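Putative aldolase (Bacteroides vulgatus ATCC 8482, PDB 3DXI) is a putative aldolase whose N-terminal domain, the part crystallised here, is a TIM barrel of the HMGL-like family, its precise function not being established. Local coordinates at residues Leu10-Tyr15 / Ala226-Met231; Ser138-Met143 / Phe160-Ser165; Val189-His194 / Ile202-Ala207; His194-Leu199 / Ile281-Val286. All blocks are in the same frame, centred on the assembly; numbering follows the deposited sequence.

Contact 1 (Leu10-Tyr15 / Ala226-Met231)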
# COMPACT_ATOMS: atom_id res chain seq x y z
N LEU A 10 -4.61 -14.22 14.24
CA LEU A 10 -4.63 -15.68 14.38
C LEU A 10 -5.67 -16.41 13.54
O LEU A 10 -5.39 -17.49 13.00
CB LEU A 10 -4.82 -16.07 15.85
CG LEU A 10 -3.77 -15.55 16.84
CD1 LEU A 10 -4.06 -16.10 18.23
CD2 LEU A 10 -2.37 -15.95 16.39
N ARG A 11 -6.86 -15.83 13.43
CA ARG A 11 -7.94 -16.44 12.66
C ARG A 11 -7.68 -16.40 11.16
O ARG A 11 -7.84 -17.39 10.45
CB ARG A 11 -9.27 -15.73 12.98
CG ARG A 11 -10.51 -16.38 12.36
CD ARG A 11 -10.72 -15.98 10.91
NE ARG A 11 -11.10 -14.57 10.76
CZ ARG A 11 -11.35 -13.99 9.59
NH1 ARG A 11 -11.27 -14.68 8.46
NH2 ARG A 11 -11.70 -12.71 9.54
N ASP A 12 -7.26 -15.23 10.68
CA ASP A 12 -7.00 -15.02 9.27
C ASP A 12 -5.60 -15.44 8.83
O ASP A 12 -5.40 -15.81 7.67
CB ASP A 12 -7.23 -13.55 8.94
CG ASP A 12 -8.12 -13.36 7.74
OD1 ASP A 12 -8.85 -14.30 7.37
OD2 ASP A 12 -8.08 -12.25 7.16
N GLY A 13 -4.64 -15.40 9.74
CA GLY A 13 -3.28 -15.77 9.39
C GLY A 13 -2.98 -17.25 9.58
O GLY A 13 -1.97 -17.74 9.08
N GLY A 14 -3.86 -17.96 10.29
CA GLY A 14 -3.67 -19.38 10.54
C GLY A 14 -3.55 -20.23 9.28
O GLY A 14 -3.01 -21.33 9.31
N TYR A 15 -4.07 -19.71 8.18
CA TYR A 15 -4.04 -20.39 6.90
C TYR A 15 -2.69 -21.06 6.62
O TYR A 15 -2.62 -22.25 6.29
CB TYR A 15 -4.33 -19.38 5.79
CG TYR A 15 -4.31 -19.92 4.38
CD1 TYR A 15 -5.46 -20.46 3.81
CD2 TYR A 15 -3.15 -19.87 3.61
CE1 TYR A 15 -5.46 -20.94 2.50
CE2 TYR A 15 -3.14 -20.34 2.30
CZ TYR A 15 -4.30 -20.87 1.75
OH TYR A 15 -4.29 -21.33 0.46
N ALA A 226 -2.57 -11.75 -0.77
CA ALA A 226 -2.10 -10.38 -0.58
C ALA A 226 -2.29 -9.92 0.86
O ALA A 226 -1.73 -8.91 1.27
CB ALA A 226 -2.84 -9.44 -1.53
N GLY A 227 -3.08 -10.66 1.62
CA GLY A 227 -3.29 -10.32 3.02
C GLY A 227 -4.28 -9.22 3.32
O GLY A 227 -5.05 -8.80 2.46
N ASN A 228 -4.25 -8.76 4.57
CA ASN A 228 -5.16 -7.72 5.05
C ASN A 228 -4.46 -6.39 5.31
O ASN A 228 -3.27 -6.24 5.06
CB ASN A 228 -5.81 -8.18 6.36
CG ASN A 228 -6.52 -9.50 6.24
OD1 ASN A 228 -6.10 -10.50 6.82
ND2 ASN A 228 -7.59 -9.53 5.47
N LEU A 229 -5.23 -5.42 5.79
CA LEU A 229 -4.67 -4.13 6.13
C LEU A 229 -3.72 -4.41 7.29
O LEU A 229 -4.07 -5.17 8.19
CB LEU A 229 -5.78 -3.18 6.60
CG LEU A 229 -5.38 -1.95 7.41
CD1 LEU A 229 -4.44 -1.07 6.61
CD2 LEU A 229 -6.64 -1.19 7.78
N LYS A 230 -2.53 -3.82 7.25
CA LYS A 230 -1.55 -4.02 8.32
C LYS A 230 -1.96 -3.18 9.52
O LYS A 230 -2.03 -1.95 9.45
CB LYS A 230 -0.15 -3.63 7.84
CG LYS A 230 0.35 -4.53 6.71
CD LYS A 230 1.83 -4.33 6.41
CE LYS A 230 2.09 -3.09 5.58
NZ LYS A 230 3.13 -3.39 4.56
N MSE A 231 -2.24 -3.86 10.64
CA MSE A 231 -2.66 -3.19 11.85
C MSE A 231 -1.68 -2.09 12.24
O MSE A 231 -2.09 -0.99 12.62
CB MSE A 231 -2.80 -4.19 13.00
CG MSE A 231 -3.20 -3.57 14.33
SE MSE A 231 -4.94 -2.70 14.28
CE MSE A 231 -6.05 -4.26 14.64
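Asp12 and Asn228 are the pair that meets here, both buried, with CA atoms 8.6 Å apart and the gap filled by their two short polar side chains. The approach to the contact begins at Ala226, which packs on Asn196. Gly227 follows with a positive phi of 81°, a conformation in which a CB would press on the preceding carbonyl oxygen, and glycine therefore suits this bend; its backbone bonds to Asp195. Asn228 then sends its side chain toward helix 9-13. Its CG lies anti to the carbonyl carbon (chi1 -55°), and the amide ends almost parallel to the Asp12 carboxylate, the two planes 16° apart. OD2 of Asp12 is 2.7 Å from OD1 of Asn228 as modelled, and since that amide is probably turned over, the pairing may be a hydrogen bond from its nitrogen. Asp12 suits this place because its other oxygen, OD1, forms a salt bridge with NH1 of Arg11 at 2.7 Å. The carboxylate carbon lies over one face of the guanidinium, toward its rim. The guanidinium NE bridges to Glu42, which steadies the group; the carboxylate is held at OD1 and turns OD2 to Asn228. Beyond Asn228, Leu229 packs on Leu201 and Ser204 of helix 200-209, and Lys230 is the N-cap residue of helix 231-241. This cluster, close to His192, sits between helix 9-13, after the first strand, and the loop after the eighth, at the C-terminal ends of the barrel strands, where active sites of TIM barrels lie.

Contact 2 (Ser138-Met143 / Phe160-Ser165)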
# COMPACT_ATOMS: atom_id res chain seq x y z
N SER A 138 -18.34 -6.05 -3.45
CA SER A 138 -18.23 -5.49 -4.80
C SER A 138 -19.36 -5.97 -5.71
O SER A 138 -19.44 -5.56 -6.87
CB SER A 138 -16.90 -5.90 -5.43
OG SER A 138 -16.89 -7.29 -5.70
N LYS A 139 -20.22 -6.85 -5.20
CA LYS A 139 -21.32 -7.37 -6.00
C LYS A 139 -22.69 -6.99 -5.44
O LYS A 139 -23.72 -7.22 -6.09
CB LYS A 139 -21.22 -8.90 -6.08
CG LYS A 139 -19.90 -9.41 -6.63
CD LYS A 139 -19.90 -10.92 -6.78
CE LYS A 139 -18.59 -11.42 -7.37
NZ LYS A 139 -18.58 -12.89 -7.65
N TRP A 140 -22.70 -6.38 -4.26
CA TRP A 140 -23.93 -5.98 -3.58
C TRP A 140 -24.88 -5.09 -4.37
O TRP A 140 -26.06 -5.42 -4.51
CB TRP A 140 -23.59 -5.29 -2.26
CG TRP A 140 -22.95 -6.18 -1.22
CD1 TRP A 140 -22.57 -7.49 -1.37
CD2 TRP A 140 -22.60 -5.81 0.11
NE1 TRP A 140 -21.99 -7.95 -0.21
CE2 TRP A 140 -22.00 -6.94 0.71
CE3 TRP A 140 -22.72 -4.63 0.86
CZ2 TRP A 140 -21.52 -6.92 2.03
CZ3 TRP A 140 -22.25 -4.61 2.17
CH2 TRP A 140 -21.65 -5.76 2.74
N ALA A 141 -24.38 -3.97 -4.86
CA ALA A 141 -25.18 -2.99 -5.61
C ALA A 141 -26.01 -3.58 -6.74
O ALA A 141 -27.10 -3.07 -7.04
CB ALA A 141 -24.26 -1.89 -6.17
N GLU A 142 -25.52 -4.64 -7.37
CA GLU A 142 -26.23 -5.24 -8.48
C GLU A 142 -27.01 -6.48 -8.11
O GLU A 142 -27.55 -7.17 -8.98
CB GLU A 142 -25.24 -5.52 -9.62
CG GLU A 142 -24.36 -4.30 -9.92
CD GLU A 142 -23.98 -4.15 -11.38
OE1 GLU A 142 -23.30 -5.05 -11.92
OE2 GLU A 142 -24.38 -3.12 -11.99
N MSE A 143 -27.08 -6.78 -6.82
CA MSE A 143 -27.86 -7.92 -6.34
C MSE A 143 -29.22 -7.37 -5.98
O MSE A 143 -29.38 -6.66 -4.98
CB MSE A 143 -27.22 -8.56 -5.12
CG MSE A 143 -26.09 -9.50 -5.45
SE MSE A 143 -25.30 -10.22 -3.85
CE MSE A 143 -26.54 -11.66 -3.52
N PHE A 160 -22.22 -5.42 11.35
CA PHE A 160 -22.42 -5.78 9.95
C PHE A 160 -21.11 -5.38 9.29
O PHE A 160 -20.88 -4.20 9.01
CB PHE A 160 -23.57 -4.99 9.33
CG PHE A 160 -23.83 -5.35 7.89
CD1 PHE A 160 -24.48 -6.54 7.56
CD2 PHE A 160 -23.38 -4.53 6.86
CE1 PHE A 160 -24.67 -6.91 6.23
CE2 PHE A 160 -23.57 -4.88 5.52
CZ PHE A 160 -24.21 -6.08 5.21
N CYS A 161 -20.24 -6.36 9.03
CA CYS A 161 -18.93 -6.11 8.44
C CYS A 161 -18.87 -6.28 6.92
O CYS A 161 -19.17 -7.36 6.40
CB CYS A 161 -17.90 -7.03 9.11
SG CYS A 161 -16.19 -6.74 8.62
N MSE A 162 -18.51 -5.21 6.21
CA MSE A 162 -18.40 -5.26 4.75
C MSE A 162 -17.01 -5.79 4.40
O MSE A 162 -16.01 -5.20 4.77
CB MSE A 162 -18.60 -3.86 4.15
CG MSE A 162 -19.86 -3.16 4.62
SE MSE A 162 -20.05 -1.42 3.80
CE MSE A 162 -18.52 -0.54 4.60
N VAL A 163 -16.96 -6.91 3.68
CA VAL A 163 -15.68 -7.53 3.33
C VAL A 163 -15.22 -7.32 1.88
O VAL A 163 -15.88 -7.73 0.93
CB VAL A 163 -15.73 -9.05 3.61
CG1 VAL A 163 -14.37 -9.68 3.31
CG2 VAL A 163 -16.12 -9.28 5.06
N ASP A 164 -14.07 -6.67 1.75
CA ASP A 164 -13.43 -6.38 0.47
C ASP A 164 -12.77 -7.70 0.04
O ASP A 164 -11.55 -7.82 0.00
CB ASP A 164 -12.40 -5.27 0.67
CG ASP A 164 -11.54 -4.99 -0.56
OD1 ASP A 164 -12.02 -5.20 -1.69
OD2 ASP A 164 -10.39 -4.55 -0.38
N SER A 165 -13.61 -8.68 -0.28
CA SER A 165 -13.18 -10.03 -0.65
C SER A 165 -12.07 -10.16 -1.69
O SER A 165 -11.13 -10.93 -1.51
CB SER A 165 -14.39 -10.86 -1.10
OG SER A 165 -15.25 -11.14 -0.01
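Apolar packing carries this contact: the six-membered ring of Trp140 is met by Phe160 and Met162, three buried side chains with no hydrogen bond between the two segments. CH2 of Trp140 lies 3.5 Å from CE2 of Phe160, the rings having come from opposite directions, and CZ of Phe160 is almost as close. The ring centroids are 5.5 Å apart with planes at 50°; the rings meet at a slant. Phe160 gets there because its CG is anti to the backbone N (chi1 -179°), which lays the ring forward along the strand, toward its C-terminal end.

Phe160 and Met162 lie on the outer face of a TIM-barrel strand, in the layer between barrel and helices: strand 159-163 is the sixth of eight parallel strands, and Val181 of helix 171-184 covers Trp140, Phe160 and Met162 alike. A large flat indole suits the loop residue here, since it spans from the loop to the strand and helix.

A Met-aromatic contact adds to the packing. Met162, a selenomethionine, crosses the indole at about a right angle and touches it with its chain, CG being 3.7 Å from CH2 of Trp140. Its SE stands farther off, 5.4 Å from the centroid of the Trp140 six-membered ring and 63° from the normal.

NE1 of Trp140 is satisfied by the backbone O of Met135, a bond that, with the packing, should limit the indole's rotation.

Contact 3 (Val189-His194 / Ile202-Ala207)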
# COMPACT_ATOMS: atom_id res chain seq x y z
N VAL A 189 -21.69 -0.74 11.72
CA VAL A 189 -21.10 -1.25 10.48
C VAL A 189 -19.58 -1.32 10.57
O VAL A 189 -18.94 -0.50 11.24
CB VAL A 189 -21.49 -0.36 9.27
CG1 VAL A 189 -20.90 -0.93 7.99
CG2 VAL A 189 -23.01 -0.27 9.17
N GLY A 190 -19.00 -2.31 9.90
CA GLY A 190 -17.56 -2.48 9.89
C GLY A 190 -17.02 -2.69 8.48
O GLY A 190 -17.78 -2.91 7.53
N PHE A 191 -15.70 -2.62 8.35
CA PHE A 191 -15.03 -2.81 7.07
C PHE A 191 -13.80 -3.70 7.25
O PHE A 191 -13.01 -3.51 8.18
CB PHE A 191 -14.58 -1.47 6.49
CG PHE A 191 -13.78 -1.60 5.22
CD1 PHE A 191 -14.38 -2.05 4.03
CD2 PHE A 191 -12.41 -1.30 5.20
CE1 PHE A 191 -13.64 -2.20 2.86
CE2 PHE A 191 -11.65 -1.45 4.03
CZ PHE A 191 -12.27 -1.90 2.85
N HIS A 192 -13.66 -4.66 6.35
CA HIS A 192 -12.50 -5.55 6.38
C HIS A 192 -11.90 -5.49 4.98
O HIS A 192 -12.40 -6.11 4.04
CB HIS A 192 -12.91 -6.99 6.71
CG HIS A 192 -11.75 -7.94 6.82
ND1 HIS A 192 -11.57 -8.78 7.89
CD2 HIS A 192 -10.72 -8.18 5.97
CE1 HIS A 192 -10.49 -9.51 7.70
NE2 HIS A 192 -9.95 -9.17 6.55
N GLY A 193 -10.83 -4.72 4.84
CA GLY A 193 -10.22 -4.58 3.53
C GLY A 193 -9.07 -5.53 3.27
O GLY A 193 -8.42 -6.00 4.20
N HIS A 194 -8.84 -5.83 2.00
CA HIS A 194 -7.72 -6.68 1.62
C HIS A 194 -6.71 -5.78 0.93
O HIS A 194 -7.08 -4.71 0.40
CB HIS A 194 -8.17 -7.82 0.71
CG HIS A 194 -8.84 -8.94 1.45
ND1 HIS A 194 -9.39 -10.03 0.81
CD2 HIS A 194 -9.05 -9.13 2.77
CE1 HIS A 194 -9.90 -10.85 1.71
NE2 HIS A 194 -9.71 -10.33 2.91
N ILE A 202 -6.11 3.40 3.01
CA ILE A 202 -6.95 4.50 2.58
C ILE A 202 -8.45 4.18 2.56
O ILE A 202 -9.27 5.05 2.85
CB ILE A 202 -6.51 5.07 1.19
CG1 ILE A 202 -7.20 6.41 0.95
CG2 ILE A 202 -6.83 4.09 0.07
CD1 ILE A 202 -6.97 7.42 2.10
N ASN A 203 -8.81 2.94 2.23
CA ASN A 203 -10.23 2.56 2.25
C ASN A 203 -10.72 2.63 3.70
O ASN A 203 -11.81 3.13 3.97
CB ASN A 203 -10.45 1.13 1.73
CG ASN A 203 -10.37 1.02 0.22
OD1 ASN A 203 -10.65 1.98 -0.50
ND2 ASN A 203 -10.02 -0.16 -0.26
N SER A 204 -9.92 2.11 4.62
CA SER A 204 -10.28 2.11 6.04
C SER A 204 -10.39 3.52 6.61
O SER A 204 -11.34 3.85 7.32
CB SER A 204 -9.27 1.29 6.85
OG SER A 204 -9.18 -0.04 6.34
N ILE A 205 -9.42 4.37 6.29
CA ILE A 205 -9.47 5.75 6.78
C ILE A 205 -10.70 6.45 6.21
O ILE A 205 -11.33 7.26 6.89
CB ILE A 205 -8.19 6.52 6.37
CG1 ILE A 205 -6.96 5.86 7.00
CG2 ILE A 205 -8.29 7.98 6.83
CD1 ILE A 205 -6.99 5.80 8.52
N THR A 206 -11.04 6.13 4.96
CA THR A 206 -12.20 6.73 4.30
C THR A 206 -13.48 6.35 5.05
O THR A 206 -14.36 7.18 5.27
CB THR A 206 -12.30 6.25 2.82
OG1 THR A 206 -11.16 6.72 2.09
CG2 THR A 206 -13.56 6.79 2.16
N ALA A 207 -13.57 5.08 5.45
CA ALA A 207 -14.72 4.58 6.18
C ALA A 207 -14.74 5.22 7.57
O ALA A 207 -15.79 5.68 8.04
CB ALA A 207 -14.65 3.06 6.30
O HOH W 1 -9.69 -2.90 6.99
O HOH W 2 -9.12 -2.52 1.09
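Strand 189-192 and helix 200-209 are the first two elements of a beta-alpha-beta unit, and Phe191 is the strand residue that fills the space between them. It points at the helix, CG anti to the backbone N (chi1 175°), and the ring slides in beside Asn203 and Ser204. CB of Asn203 sits 3.7 Å from CE2 of Phe191, an oblique approach in which the amide plane stands nearly perpendicular to the ring, at 86°. Ser204 comes instead to the rim: its OG lies in the ring plane, 3.6 Å from CD2 of Phe191. A small serine suits this position, for the hydroxyl can touch the ring edge while bonding to the backbone O of Gly200 one turn earlier.

Glycine fits at 193 because a CB there would collide with CE2 of Phe191; the backbone N of Gly193 lies over one face of that ring, toward its rim. One water accepts from N of Gly193 at 3.0 Å and donates to OG of Ser204. A second accepts from ND2 of Asn203 at 2.9 Å and can donate to the O of His194. That asparagine nitrogen also donates to the O of Ile169, so a residue with an amide suits the place, tying the helix to two loops at once. Packing of an outward-facing strand side chain against the helix that follows is what joins the barrel to its helical layer in the TIM-barrel fold.

Contact 4 (His194-Leu199 / Ile281-Val286)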
# COMPACT_ATOMS: atom_id res chain seq x y z
N HIS A 194 -8.84 -5.83 2.00
CA HIS A 194 -7.72 -6.68 1.62
C HIS A 194 -6.71 -5.78 0.93
O HIS A 194 -7.08 -4.71 0.40
CB HIS A 194 -8.17 -7.82 0.71
CG HIS A 194 -8.84 -8.94 1.45
ND1 HIS A 194 -9.39 -10.03 0.81
CD2 HIS A 194 -9.05 -9.13 2.77
CE1 HIS A 194 -9.90 -10.85 1.71
NE2 HIS A 194 -9.71 -10.33 2.91
N ASP A 195 -5.45 -6.19 0.92
CA ASP A 195 -4.40 -5.37 0.35
C ASP A 195 -3.90 -5.70 -1.05
O ASP A 195 -2.76 -5.38 -1.39
CB ASP A 195 -3.21 -5.36 1.33
CG ASP A 195 -2.81 -3.95 1.74
OD1 ASP A 195 -3.69 -3.07 1.76
OD2 ASP A 195 -1.62 -3.73 2.04
N ASN A 196 -4.74 -6.33 -1.87
CA ASN A 196 -4.32 -6.67 -3.23
C ASN A 196 -3.80 -5.46 -3.99
O ASN A 196 -2.83 -5.56 -4.75
CB ASN A 196 -5.46 -7.34 -4.00
CG ASN A 196 -5.80 -8.71 -3.46
OD1 ASN A 196 -5.65 -9.72 -4.16
ND2 ASN A 196 -6.25 -8.76 -2.21
N LEU A 197 -4.44 -4.31 -3.80
CA LEU A 197 -4.04 -3.07 -4.47
C LEU A 197 -3.45 -2.07 -3.48
O LEU A 197 -3.24 -0.90 -3.81
CB LEU A 197 -5.23 -2.43 -5.18
CG LEU A 197 -5.79 -3.19 -6.38
CD1 LEU A 197 -7.02 -2.46 -6.94
CD2 LEU A 197 -4.70 -3.32 -7.45
N GLN A 198 -3.19 -2.55 -2.27
CA GLN A 198 -2.65 -1.71 -1.20
C GLN A 198 -3.55 -0.51 -0.89
O GLN A 198 -3.06 0.58 -0.57
CB GLN A 198 -1.22 -1.27 -1.53
CG GLN A 198 -0.20 -2.40 -1.41
CD GLN A 198 1.23 -1.95 -1.63
OE1 GLN A 198 1.50 -0.76 -1.71
NE2 GLN A 198 2.14 -2.91 -1.71
N LEU A 199 -4.86 -0.71 -0.99
CA LEU A 199 -5.82 0.34 -0.69
C LEU A 199 -6.45 0.08 0.69
O LEU A 199 -7.38 0.78 1.10
CB LEU A 199 -6.91 0.41 -1.76
CG LEU A 199 -6.50 0.87 -3.17
CD1 LEU A 199 -7.73 0.84 -4.10
CD2 LEU A 199 -5.92 2.27 -3.10
N ILE A 281 -11.30 -11.06 -9.15
CA ILE A 281 -11.14 -12.49 -9.39
C ILE A 281 -10.56 -13.03 -8.08
O ILE A 281 -9.63 -12.44 -7.53
CB ILE A 281 -10.12 -12.77 -10.50
CG1 ILE A 281 -10.53 -12.07 -11.79
CG2 ILE A 281 -10.01 -14.27 -10.73
CD1 ILE A 281 -9.57 -12.32 -12.93
N PRO A 282 -11.12 -14.13 -7.55
CA PRO A 282 -10.55 -14.64 -6.31
C PRO A 282 -9.07 -14.92 -6.55
O PRO A 282 -8.71 -15.52 -7.58
CB PRO A 282 -11.37 -15.91 -6.04
CG PRO A 282 -11.82 -16.32 -7.42
CD PRO A 282 -12.19 -15.01 -8.05
N GLN A 283 -8.22 -14.48 -5.64
CA GLN A 283 -6.77 -14.66 -5.80
C GLN A 283 -6.28 -16.09 -5.96
O GLN A 283 -5.22 -16.32 -6.56
CB GLN A 283 -6.00 -13.95 -4.66
CG GLN A 283 -6.64 -14.00 -3.28
CD GLN A 283 -5.83 -13.24 -2.23
OE1 GLN A 283 -5.17 -12.23 -2.53
NE2 GLN A 283 -5.89 -13.70 -0.98
N LYS A 284 -7.02 -17.07 -5.44
CA LYS A 284 -6.56 -18.45 -5.59
C LYS A 284 -6.73 -18.92 -7.02
O LYS A 284 -5.96 -19.75 -7.50
CB LYS A 284 -7.31 -19.39 -4.64
CG LYS A 284 -6.72 -20.79 -4.66
CD LYS A 284 -7.39 -21.71 -3.65
CE LYS A 284 -6.69 -23.07 -3.62
NZ LYS A 284 -6.62 -23.68 -4.98
N GLU A 285 -7.74 -18.40 -7.70
CA GLU A 285 -7.98 -18.77 -9.09
C GLU A 285 -6.79 -18.28 -9.92
O GLU A 285 -6.14 -19.06 -10.61
CB GLU A 285 -9.26 -18.11 -9.61
CG GLU A 285 -10.14 -19.03 -10.46
CD GLU A 285 -11.12 -18.28 -11.33
OE1 GLU A 285 -11.68 -17.26 -10.87
OE2 GLU A 285 -11.36 -18.72 -12.47
N VAL A 286 -6.50 -16.99 -9.81
CA VAL A 286 -5.41 -16.39 -10.57
C VAL A 286 -4.02 -16.96 -10.30
O VAL A 286 -3.30 -17.28 -11.24
CB VAL A 286 -5.37 -14.85 -10.37
CG1 VAL A 286 -4.19 -14.25 -11.12
CG2 VAL A 286 -6.65 -14.24 -10.88
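A type I beta turn from Asp195 to Gln198, closed by the backbone bond from N of Gln198 to O of Asp195 at 3.0 Å, presents Asn196 to the first turn of helix 283-290, where Pro282 is the N-cap residue and the CA atoms of Asn196 and Gln283 are 8.7 Å apart. The two amides that meet belong to these last residues. OD1 of Asn196 is 3.0 Å from OE1 of Gln283 as modelled; the Asn196 amide is probably turned over, and once turned back the pair may be a hydrogen bond. The amide planes lie 42° apart. Gln283 reaches across because its chain is extended beyond CG (chi2 -178°), and a glutamine has the length to bridge the gap, where the shorter Asn196, itself in the turn, offers an amide that reaches only a little way beyond it.

The Gln283 amide is used at both ends: its NE2 donates to the backbone O of Arg224 and its OE1 accepts from the backbone N of Ala226. Those bonds hold the group's rotation and bring a third loop into the joint, which is why an amide able to donate and accept suits this site. Ser276 of helix 271-278 touches both Asn196 and Gln283, so the loop after strand 189-192 lies against helices 271-278 and 283-290, near the C-terminal end of the chain.

In the fold
Following the chain from the N terminus, contact 1 opens just after the first strand and closes only at the loop after strand 214-217, bringing together the segments after the first and eighth strands, which are neighbours where the barrel closes. Contact 2, from the long loop before strand 159-163 back onto that strand, and contact 3, the strand-to-helix step from 189-192 to 200-209, are both nested inside it and follow one another in series; their strands are neighbours in the sheet. Contact 4 opens at His194, which it shares with contact 3, crosses both contact 3 and contact 1, and closes at helix 283-290, tying the C-terminal helices to the barrel's loops.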